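Local coordinates for protein UDP-N-Acetylenolpyruvylglucosamine Reductase (PDB 2GQT) that probably reduces UDP-N-acetylenolpyruvylglucosamine to UDP-N-acetylmuramate with NADPH and bound FAD, a step in building the peptidoglycan of the bacterial cell wall, at residues M4-L10 / P22-V28; G95-L99 / L167-R172; L212-L218 / V254-L260. One frame throughout, in Å; residues are numbered along the deposited sequence.

Contact 1. Residues M4-L10 / P22-V28; sequences MRVERVL and PAELWTV
Met4, Val6 and Leu25 give up much of their surface where strand 5-10 pairs antiparallel with strand 22-28, and Trp26 receives the first two. Val6 stands opposite Trp26 in a non-hydrogen-bonded pair, its side chain running alongside the indole; CG2 lies over one ring face, 3.6 Å from the centroid of the six-membered ring, a CH-pi contact. The other methyl, CG1, lies anti to the backbone N (chi1 -178°) and reaches the pyrrole side near NE1 and the CG of Glu24. That indole cannot swing freely, because Trp26 NE1 donates to Glu24 OE1 at 2.8 Å, almost in the ring plane. Met4 comes to the ring edge instead: its CE lies 3.5 Å from Trp26 CE3, near the ring plane, and its SD, 5.1 Å from the centroid of the Trp26 six-membered ring and also at the edge, makes the Met-aromatic contact while resting on Val28 CG2 at 3.5 Å. On the face that carries Glu7, Val9 and Leu25, the Leu25 CB packs against Val9 CG2 at 4.1 Å. Leu25 is also gripped through its backbone, N to Glu7 O at 2.8 Å and O from Glu7 N. A water bridges Arg5 N and Thr27 O. The hairpin forms one side of a four-stranded mixed sheet: strand 5-10 is outermost within the chain, strand 22-28 pairs in parallel with strand 61-65, where Arg64 binds Thr27 OG1, and helix 31-37 touches Met4, Trp26 and Val28.

Contact 2. Residues G95-L99 / L167-R172; sequences GLSGL and LKLKER
Gly95 and Arg172 open a short antiparallel pairing held by three backbone bonds. Arg172 N donates to Gly95 O at 3.0 Å, arriving well above the carbonyl plane, 40° out of it; Gly95 O and Arg172 O, two acceptors, lie 3.1 Å apart without a bond. Next along, Ser97 and Lys170 form a hydrogen-bonded pair with both bonds made: Ser97 N gives a nearly straight bond to Lys170 O at 2.7 Å, and Lys170 N returns one to Ser97 O at 3.0 Å, this time in the carbonyl plane. The Ser97 carbonyl also receives the CA-H of Leu169, the Gly95 carbonyl that of Glu171 and the Lys170 carbonyl that of Leu96, so each oxygen has a second, softer donor. The hydroxyl of Ser97 looks elsewhere for its partner: turned anti to the backbone N (chi1 179°), OG hydrogen-bonds Glu100, whose other carboxylate oxygen takes the N-H of Gly98. Arg172 only passes alongside this serine, its CD 3.7 Å from Ser97 CB and its NH1 near OG at the guanidinium edge without a bond; its NE has a long, weak ion pair with Glu176. A glycine in place of Arg172 would probably keep the backbone bond to Gly95 but strip away the part of the cover over Ser97 CB that the arginine chain supplies, and leave Glu176 without that distant charge. Apolar contacts continue on the other side, where Leu169 sends CD1 to Leu96 CD1 at 4.0 Å, crossing it at about a right angle, and CD2 to Leu99 CG at 3.8 Å. Gly95 ends helix 84-93 in a Schellman motif, and the chain turns directly into strand 96-97, a brief edge pairing on the long strand 161-171 of the antiparallel sheet.

Contact 3. Residues L212-L218 / V254-L260; sequences LIDERGL and VQEELPL
Leu258 carries most of the apolar contact, its two methyls spread between Ile213 and Arg216. CD1 of Leu258 lies 3.8 Å from Ile213 CG1, and both methyls approach the CB of Leu212. Ile213 reaches further across: CG1 is anti to its carbonyl carbon (chi1 -68°), which carries CD1 to Leu260 CD1 at 3.8 Å and sets CG1 4.0 Å from Val254 CG1, the side chains of Ile213 and Val254 crossing at about a right angle. Leu218 completes the apolar group with CD1 against the backbone and CG2 of Val254 and the CB of Glu257. The flat-group contact belongs to Arg216, whose chain bends at chi2 and lays the guanidinium over Leu258: CD2 sits over the centre of one face, 3.5 Å from CZ. Polar contacts gather at the same arginine. NH1 makes a weak, bent bond of 3.0 Å to Glu257 O, with an angle of 130° at the hydrogen. Two waters strengthen the link, one from NH2 to that same carbonyl, the other from NH1 to Glu257 OE1, so the two opposite charges meet through water and not directly. Within its own segment Arg216 is also held by a salt bridge from NE to Glu215 OE2 at 3.2 Å. Backbone bonds shape both ends: Gly217 closes helix 209-215 with a Schellman motif, Val254 O accepts from both Glu257 N and Leu258 N, and Pro259 centres an inverse gamma turn. Ile228 of strand 226-228 touches Ile213, Leu218 and Val254. The chemistry implies a hydrocarbon seam between two helix ends, with an arginine lid at its exposed margin whose charge is probably balanced by Glu215 directly and by Glu257 through water.

The three contacts lie far apart, with centres 36 to 39 Å from one another and no touch between them, their nearest atoms about 19 to 26 Å apart, and they follow in series along the chain. Contacts 1 and 2 are both antiparallel strand pairings that are partly buried, but they belong to different sheets: contact 1 is a long hairpin at the margin of the mixed sheet, contact 2 a short pairing of distant segments in the antiparallel sheet. Contact 3, the most buried, joins two helix ends in the C-terminal domain and has no backbone-to-backbone bonds across it. Main-chain bonds dominate the first two, whereas aliphatic packing, edged by charge and water, carries the third.

Contact 1. Residues M4-L10 / P22-V28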
loop_
_atom_site.group_PDB
_atom_site.type_symbol
_atom_site.label_atom_id
_atom_site.label_comp_id
_atom_site.label_asym_id
_atom_site.label_seq_id
_atom_site.Cartn_x
_atom_site.Cartn_y
_atom_site.Cartn_z
ATOM N N MET A 4 -10.143 -13.828 18.625
ATOM C CA MET A 4 -9.432 -13.582 17.390
ATOM C C MET A 4 -8.132 -14.368 17.337
ATOM O O MET A 4 -7.534 -14.700 18.370
ATOM C CB MET A 4 -9.194 -12.098 17.148
ATOM C CG MET A 4 -8.310 -11.416 18.134
ATOM S SD MET A 4 -8.454 -9.676 17.755
ATOM C CE MET A 4 -8.590 -9.054 19.414
ATOM N N ARG A 5 -7.738 -14.682 16.114
ATOM C CA ARG A 5 -6.506 -15.385 15.836
ATOM C C ARG A 5 -5.295 -14.494 16.100
ATOM O O ARG A 5 -5.195 -13.367 15.581
ATOM C CB ARG A 5 -6.530 -15.839 14.385
ATOM C CG ARG A 5 -5.413 -16.764 13.983
ATOM C CD ARG A 5 -5.369 -16.877 12.475
ATOM N NE ARG A 5 -4.245 -17.699 12.040
ATOM C CZ ARG A 5 -4.300 -19.009 11.826
ATOM N NH1 ARG A 5 -5.430 -19.677 12.002
ATOM N NH2 ARG A 5 -3.210 -19.652 11.431
ATOM N N VAL A 6 -4.383 -15.009 16.918
ATOM C CA VAL A 6 -3.103 -14.372 17.202
ATOM C C VAL A 6 -2.022 -15.416 16.967
ATOM O O VAL A 6 -2.076 -16.526 17.525
ATOM C CB VAL A 6 -3.016 -13.860 18.668
ATOM C CG1 VAL A 6 -1.694 -13.161 18.929
ATOM C CG2 VAL A 6 -4.171 -12.921 18.980
ATOM N N GLU A 7 -1.051 -15.080 16.125
ATOM C CA GLU A 7 0.022 -16.011 15.823
ATOM C C GLU A 7 1.327 -15.325 15.460
ATOM O O GLU A 7 1.341 -14.222 14.898
ATOM C CB GLU A 7 -0.400 -17.046 14.759
ATOM C CG GLU A 7 -0.158 -16.692 13.317
ATOM C CD GLU A 7 -0.182 -17.920 12.408
ATOM O OE1 GLU A 7 -0.573 -17.779 11.234
ATOM O OE2 GLU A 7 0.203 -19.022 12.855
ATOM N N ARG A 8 2.419 -16.005 15.793
ATOM C CA ARG A 8 3.765 -15.584 15.438
ATOM C C ARG A 8 4.009 -15.873 13.974
ATOM O O ARG A 8 3.849 -17.009 13.531
ATOM C CB ARG A 8 4.790 -16.372 16.258
ATOM C CG ARG A 8 4.624 -16.291 17.770
ATOM C CD ARG A 8 4.960 -14.915 18.304
ATOM N NE ARG A 8 6.337 -14.522 18.005
ATOM C CZ ARG A 8 6.883 -13.361 18.357
ATOM N NH1 ARG A 8 6.171 -12.467 19.029
ATOM N NH2 ARG A 8 8.145 -13.095 18.038
ATOM N N VAL A 9 4.399 -14.849 13.218
ATOM C CA VAL A 9 4.684 -15.009 11.793
ATOM C C VAL A 9 6.029 -14.372 11.456
ATOM O O VAL A 9 6.617 -13.683 12.284
ATOM C CB VAL A 9 3.567 -14.389 10.903
ATOM C CG1 VAL A 9 2.208 -14.973 11.257
ATOM C CG2 VAL A 9 3.548 -12.856 11.017
ATOM N N LEU A 10 6.507 -14.613 10.240
ATOM C CA LEU A 10 7.611 -13.840 9.676
ATOM C C LEU A 10 7.012 -12.882 8.654
ATOM O O LEU A 10 6.310 -13.314 7.736
ATOM C CB LEU A 10 8.632 -14.758 9.006
ATOM C CG LEU A 10 9.393 -15.707 9.943
ATOM C CD1 LEU A 10 10.246 -16.675 9.143
ATOM C CD2 LEU A 10 10.247 -14.935 10.951
ATOM N N PRO A 22 10.297 -11.512 12.602
ATOM C CA PRO A 22 9.160 -11.968 13.412
ATOM C C PRO A 22 8.217 -10.871 13.892
ATOM O O PRO A 22 8.645 -9.755 14.188
ATOM C CB PRO A 22 9.826 -12.631 14.631
ATOM C CG PRO A 22 11.231 -12.848 14.250
ATOM C CD PRO A 22 11.583 -11.779 13.272
ATOM N N ALA A 23 6.932 -11.209 13.958
ATOM C CA ALA A 23 5.914 -10.331 14.513
ATOM C C ALA A 23 4.739 -11.152 15.020
ATOM O O ALA A 23 4.495 -12.275 14.547
ATOM C CB ALA A 23 5.439 -9.317 13.475
ATOM N N GLU A 24 4.023 -10.582 15.982
ATOM C CA GLU A 24 2.808 -11.178 16.510
ATOM C C GLU A 24 1.623 -10.592 15.759
ATOM O O GLU A 24 1.297 -9.416 15.921
ATOM C CB GLU A 24 2.693 -10.897 18.004
ATOM C CG GLU A 24 1.502 -11.546 18.673
ATOM C CD GLU A 24 1.456 -11.246 20.158
ATOM O OE1 GLU A 24 0.751 -10.302 20.556
ATOM O OE2 GLU A 24 2.153 -11.936 20.924
ATOM N N LEU A 25 0.987 -11.428 14.942
ATOM C CA LEU A 25 -0.091 -10.993 14.069
ATOM C C LEU A 25 -1.455 -11.254 14.696
ATOM O O LEU A 25 -1.788 -12.393 15.008
ATOM C CB LEU A 25 0.018 -11.695 12.713
ATOM C CG LEU A 25 -0.914 -11.253 11.585
ATOM C CD1 LEU A 25 -0.591 -9.831 11.142
ATOM C CD2 LEU A 25 -0.772 -12.215 10.427
ATOM N N TRP A 26 -2.245 -10.195 14.833
ATOM C CA TRP A 26 -3.620 -10.255 15.316
ATOM C C TRP A 26 -4.572 -10.063 14.140
ATOM O O TRP A 26 -4.601 -8.989 13.543
ATOM C CB TRP A 26 -3.845 -9.127 16.328
ATOM C CG TRP A 26 -3.136 -9.325 17.624
ATOM C CD1 TRP A 26 -1.794 -9.435 17.821
ATOM C CD2 TRP A 26 -3.743 -9.435 18.915
ATOM N NE1 TRP A 26 -1.523 -9.627 19.160
ATOM C CE2 TRP A 26 -2.705 -9.625 19.851
ATOM C CE3 TRP A 26 -5.065 -9.394 19.370
ATOM C CZ2 TRP A 26 -2.950 -9.778 21.219
ATOM C CZ3 TRP A 26 -5.308 -9.549 20.733
ATOM C CH2 TRP A 26 -4.256 -9.734 21.638
ATOM N N THR A 27 -5.341 -11.095 13.797
ATOM C CA THR A 27 -6.309 -10.998 12.706
ATOM C C THR A 27 -7.681 -10.720 13.304
ATOM O O THR A 27 -8.241 -11.557 14.017
ATOM C CB THR A 27 -6.304 -12.271 11.829
ATOM O OG1 THR A 27 -4.979 -12.491 11.335
ATOM C CG2 THR A 27 -7.243 -12.114 10.647
ATOM N N VAL A 28 -8.186 -9.520 13.033
ATOM C CA VAL A 28 -9.405 -8.976 13.635
ATOM C C VAL A 28 -10.570 -9.110 12.660
ATOM O O VAL A 28 -10.448 -8.711 11.509
ATOM C CB VAL A 28 -9.193 -7.465 13.979
ATOM C CG1 VAL A 28 -10.516 -6.772 14.275
ATOM C CG2 VAL A 28 -8.225 -7.315 15.152
HETATM O O HOH W 1 -9.497 -13.905 13.927
#

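Contact 2. Residues G95-L99 / L167-R172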
loop_
_atom_site.group_PDB
_atom_site.type_symbol
_atom_site.label_atom_id
_atom_site.label_comp_id
_atom_site.label_asym_id
_atom_site.label_seq_id
_atom_site.Cartn_x
_atom_site.Cartn_y
_atom_site.Cartn_z
ATOM N N GLY A 95 -20.345 -0.763 -13.958
ATOM C CA GLY A 95 -20.514 0.460 -14.743
ATOM C C GLY A 95 -20.351 1.687 -13.870
ATOM O O GLY A 95 -21.032 2.701 -14.052
ATOM N N LEU A 96 -19.429 1.587 -12.912
ATOM C CA LEU A 96 -19.139 2.682 -12.003
ATOM C C LEU A 96 -17.708 3.184 -12.180
ATOM O O LEU A 96 -16.732 2.442 -12.034
ATOM C CB LEU A 96 -19.389 2.267 -10.556
ATOM C CG LEU A 96 -20.865 2.027 -10.219
ATOM C CD1 LEU A 96 -20.993 1.382 -8.847
ATOM C CD2 LEU A 96 -21.662 3.336 -10.303
ATOM N N SER A 97 -17.605 4.460 -12.512
ATOM C CA SER A 97 -16.338 5.105 -12.793
ATOM C C SER A 97 -15.814 5.855 -11.569
ATOM O O SER A 97 -16.585 6.391 -10.768
ATOM C CB SER A 97 -16.522 6.055 -13.973
ATOM O OG SER A 97 -15.334 6.741 -14.298
ATOM N N GLY A 98 -14.495 5.883 -11.419
ATOM C CA GLY A 98 -13.875 6.623 -10.332
ATOM C C GLY A 98 -12.655 5.943 -9.751
ATOM O O GLY A 98 -11.895 6.553 -9.002
ATOM N N LEU A 99 -12.461 4.669 -10.090
ATOM C CA LEU A 99 -11.303 3.926 -9.589
ATOM C C LEU A 99 -10.276 3.579 -10.664
ATOM O O LEU A 99 -9.256 2.969 -10.346
ATOM C CB LEU A 99 -11.744 2.644 -8.871
ATOM C CG LEU A 99 -12.777 2.749 -7.748
ATOM C CD1 LEU A 99 -13.039 1.365 -7.185
ATOM C CD2 LEU A 99 -12.338 3.694 -6.636
ATOM N N LEU A 167 -17.211 5.164 -1.220
ATOM C CA LEU A 167 -16.556 5.576 -2.448
ATOM C C LEU A 167 -17.381 6.598 -3.215
ATOM O O LEU A 167 -18.619 6.611 -3.135
ATOM C CB LEU A 167 -16.258 4.354 -3.326
ATOM C CG LEU A 167 -15.368 3.263 -2.724
ATOM C CD1 LEU A 167 -15.306 2.062 -3.659
ATOM C CD2 LEU A 167 -13.961 3.759 -2.430
ATOM N N LYS A 168 -16.685 7.440 -3.971
ATOM C CA LYS A 168 -17.307 8.434 -4.829
ATOM C C LYS A 168 -17.229 7.921 -6.261
ATOM O O LYS A 168 -16.169 7.969 -6.887
ATOM C CB LYS A 168 -16.571 9.770 -4.688
ATOM C CG LYS A 168 -17.195 10.910 -5.467
ATOM C CD LYS A 168 -16.328 12.155 -5.385
ATOM C CE LYS A 168 -16.886 13.278 -6.233
ATOM N NZ LYS A 168 -16.047 14.499 -6.113
ATOM N N LEU A 169 -18.340 7.392 -6.760
ATOM C CA LEU A 169 -18.378 6.764 -8.081
ATOM C C LEU A 169 -19.523 7.315 -8.912
ATOM O O LEU A 169 -20.528 7.785 -8.365
ATOM C CB LEU A 169 -18.515 5.247 -7.956
ATOM C CG LEU A 169 -17.514 4.513 -7.058
ATOM C CD1 LEU A 169 -17.927 3.065 -6.846
ATOM C CD2 LEU A 169 -16.100 4.599 -7.623
ATOM N N LYS A 170 -19.367 7.243 -10.231
ATOM C CA LYS A 170 -20.331 7.808 -11.172
ATOM C C LYS A 170 -20.613 6.813 -12.288
ATOM O O LYS A 170 -19.708 6.137 -12.771
ATOM C CB LYS A 170 -19.788 9.106 -11.767
ATOM C CG LYS A 170 -20.861 10.093 -12.224
ATOM C CD LYS A 170 -21.310 11.017 -11.087
ATOM C CE LYS A 170 -20.415 12.250 -10.956
ATOM N NZ LYS A 170 -20.644 13.239 -12.052
ATOM N N GLU A 171 -21.870 6.741 -12.711
ATOM C CA GLU A 171 -22.269 5.809 -13.760
ATOM C C GLU A 171 -21.665 6.175 -15.116
ATOM O O GLU A 171 -21.767 7.322 -15.561
ATOM C CB GLU A 171 -23.793 5.732 -13.857
ATOM C CG GLU A 171 -24.448 5.142 -12.616
ATOM C CD GLU A 171 -25.963 5.097 -12.693
ATOM O OE1 GLU A 171 -26.582 4.527 -11.769
ATOM O OE2 GLU A 171 -26.539 5.628 -13.667
ATOM N N ARG A 172 -21.021 5.196 -15.745
ATOM C CA ARG A 172 -20.462 5.325 -17.091
ATOM C C ARG A 172 -20.574 3.979 -17.794
ATOM O O ARG A 172 -20.619 2.944 -17.129
ATOM C CB ARG A 172 -18.985 5.733 -17.037
ATOM C CG ARG A 172 -18.721 7.209 -16.798
ATOM C CD ARG A 172 -17.315 7.586 -17.247
ATOM N NE ARG A 172 -17.252 8.964 -17.726
ATOM C CZ ARG A 172 -16.901 10.015 -16.988
ATOM N NH1 ARG A 172 -16.560 9.867 -15.711
ATOM N NH2 ARG A 172 -16.886 11.223 -17.533
#

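Contact 3. Residues L212-L218 / V254-L260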
loop_
_atom_site.group_PDB
_atom_site.type_symbol
_atom_site.label_atom_id
_atom_site.label_comp_id
_atom_site.label_asym_id
_atom_site.label_seq_id
_atom_site.Cartn_x
_atom_site.Cartn_y
_atom_site.Cartn_z
ATOM N N LEU A 212 16.586 8.855 -13.429
ATOM C CA LEU A 212 17.864 9.238 -12.814
ATOM C C LEU A 212 18.718 8.010 -12.511
ATOM O O LEU A 212 19.904 7.980 -12.828
ATOM C CB LEU A 212 17.670 10.062 -11.532
ATOM C CG LEU A 212 17.272 11.540 -11.647
ATOM C CD1 LEU A 212 16.848 12.069 -10.280
ATOM C CD2 LEU A 212 18.388 12.410 -12.233
ATOM N N ILE A 213 18.100 6.997 -11.908
ATOM C CA ILE A 213 18.804 5.768 -11.554
ATOM C C ILE A 213 19.307 5.066 -12.820
ATOM O O ILE A 213 20.457 4.627 -12.865
ATOM C CB ILE A 213 17.916 4.858 -10.675
ATOM C CG1 ILE A 213 17.709 5.507 -9.295
ATOM C CG2 ILE A 213 18.529 3.465 -10.519
ATOM C CD1 ILE A 213 16.541 4.924 -8.480
ATOM N N ASP A 214 18.451 4.995 -13.839
ATOM C CA ASP A 214 18.817 4.457 -15.159
ATOM C C ASP A 214 20.030 5.170 -15.765
ATOM O O ASP A 214 21.004 4.510 -16.142
ATOM C CB ASP A 214 17.619 4.520 -16.122
ATOM C CG ASP A 214 17.790 3.632 -17.364
ATOM O OD1 ASP A 214 16.909 3.697 -18.247
ATOM O OD2 ASP A 214 18.774 2.867 -17.458
ATOM N N GLU A 215 19.983 6.507 -15.843
ATOM C CA GLU A 215 21.080 7.295 -16.452
ATOM C C GLU A 215 22.389 7.124 -15.696
ATOM O O GLU A 215 23.461 7.230 -16.283
ATOM C CB GLU A 215 20.736 8.794 -16.572
ATOM C CG GLU A 215 21.738 9.643 -17.413
ATOM C CD GLU A 215 23.027 10.014 -16.662
ATOM O OE1 GLU A 215 24.108 10.076 -17.296
ATOM O OE2 GLU A 215 22.966 10.234 -15.437
ATOM N N ARG A 216 22.294 6.879 -14.393
ATOM C CA ARG A 216 23.476 6.645 -13.573
ATOM C C ARG A 216 24.012 5.217 -13.696
ATOM O O ARG A 216 25.014 4.876 -13.074
ATOM C CB ARG A 216 23.204 6.989 -12.107
ATOM C CG ARG A 216 22.815 8.438 -11.877
ATOM C CD ARG A 216 23.749 9.408 -12.598
ATOM N NE ARG A 216 23.411 10.790 -12.288
ATOM C CZ ARG A 216 23.724 11.387 -11.145
ATOM N NH1 ARG A 216 24.408 10.733 -10.214
ATOM N NH2 ARG A 216 23.359 12.645 -10.938
ATOM N N GLY A 217 23.343 4.397 -14.502
ATOM C CA GLY A 217 23.811 3.048 -14.800
ATOM C C GLY A 217 23.607 2.052 -13.673
ATOM O O GLY A 217 24.242 0.993 -13.641
ATOM N N LEU A 218 22.700 2.361 -12.752
ATOM C CA LEU A 218 22.592 1.554 -11.536
ATOM C C LEU A 218 21.716 0.309 -11.671
ATOM O O LEU A 218 21.766 -0.564 -10.817
ATOM C CB LEU A 218 22.170 2.417 -10.340
ATOM C CG LEU A 218 23.042 3.649 -10.071
ATOM C CD1 LEU A 218 22.549 4.392 -8.833
ATOM C CD2 LEU A 218 24.528 3.299 -9.943
ATOM N N VAL A 254 22.441 3.578 -3.840
ATOM C CA VAL A 254 21.772 4.552 -4.706
ATOM C C VAL A 254 21.937 5.962 -4.143
ATOM O O VAL A 254 22.221 6.899 -4.883
ATOM C CB VAL A 254 20.258 4.232 -4.932
ATOM C CG1 VAL A 254 19.566 5.353 -5.722
ATOM C CG2 VAL A 254 20.095 2.900 -5.643
ATOM N N GLN A 255 21.766 6.094 -2.831
ATOM C CA GLN A 255 21.835 7.390 -2.173
ATOM C C GLN A 255 23.246 7.990 -2.160
ATOM O O GLN A 255 23.404 9.206 -2.028
ATOM C CB GLN A 255 21.249 7.290 -0.768
ATOM C CG GLN A 255 19.739 7.050 -0.779
ATOM C CD GLN A 255 19.156 6.858 0.607
ATOM O OE1 GLN A 255 19.803 6.314 1.495
ATOM N NE2 GLN A 255 17.906 7.297 0.786
ATOM N N GLU A 256 24.276 7.151 -2.301
ATOM C CA GLU A 256 25.648 7.655 -2.502
ATOM C C GLU A 256 25.725 8.442 -3.819
ATOM O O GLU A 256 26.483 9.412 -3.920
ATOM C CB GLU A 256 26.685 6.513 -2.451
ATOM C CG GLU A 256 28.146 6.969 -2.508
ATOM C CD GLU A 256 29.133 5.852 -2.226
ATOM O OE1 GLU A 256 29.139 5.323 -1.088
ATOM O OE2 GLU A 256 29.920 5.522 -3.137
ATOM N N GLU A 257 24.918 8.060 -4.807
ATOM C CA GLU A 257 24.944 8.661 -6.149
ATOM C C GLU A 257 23.899 9.730 -6.427
ATOM O O GLU A 257 24.132 10.623 -7.253
ATOM C CB GLU A 257 24.762 7.580 -7.213
ATOM C CG GLU A 257 25.823 6.500 -7.198
ATOM C CD GLU A 257 27.230 7.074 -7.280
ATOM O OE1 GLU A 257 27.522 7.808 -8.242
ATOM O OE2 GLU A 257 28.032 6.778 -6.384
ATOM N N LEU A 258 22.745 9.612 -5.769
ATOM C CA LEU A 258 21.581 10.460 -6.038
ATOM C C LEU A 258 20.896 10.831 -4.723
ATOM O O LEU A 258 20.637 9.959 -3.904
ATOM C CB LEU A 258 20.587 9.733 -6.954
ATOM C CG LEU A 258 20.996 9.460 -8.407
ATOM C CD1 LEU A 258 20.205 8.303 -8.989
ATOM C CD2 LEU A 258 20.853 10.726 -9.255
ATOM N N PRO A 259 20.629 12.138 -4.503
ATOM C CA PRO A 259 19.913 12.542 -3.291
ATOM C C PRO A 259 18.422 12.153 -3.321
ATOM O O PRO A 259 17.541 13.018 -3.409
ATOM C CB PRO A 259 20.089 14.063 -3.278
ATOM C CG PRO A 259 20.210 14.428 -4.707
ATOM C CD PRO A 259 20.973 13.300 -5.348
ATOM N N LEU A 260 18.150 10.852 -3.248
ATOM C CA LEU A 260 16.779 10.341 -3.273
ATOM C C LEU A 260 16.321 9.903 -1.886
ATOM O O LEU A 260 17.106 9.345 -1.115
ATOM C CB LEU A 260 16.671 9.167 -4.250
ATOM C CG LEU A 260 16.902 9.432 -5.744
ATOM C CD1 LEU A 260 16.920 8.134 -6.527
ATOM C CD2 LEU A 260 15.849 10.376 -6.303
HETATM O O HOH W 2 23.448 13.451 -8.181
HETATM O O HOH W 3 26.190 8.472 -10.685
#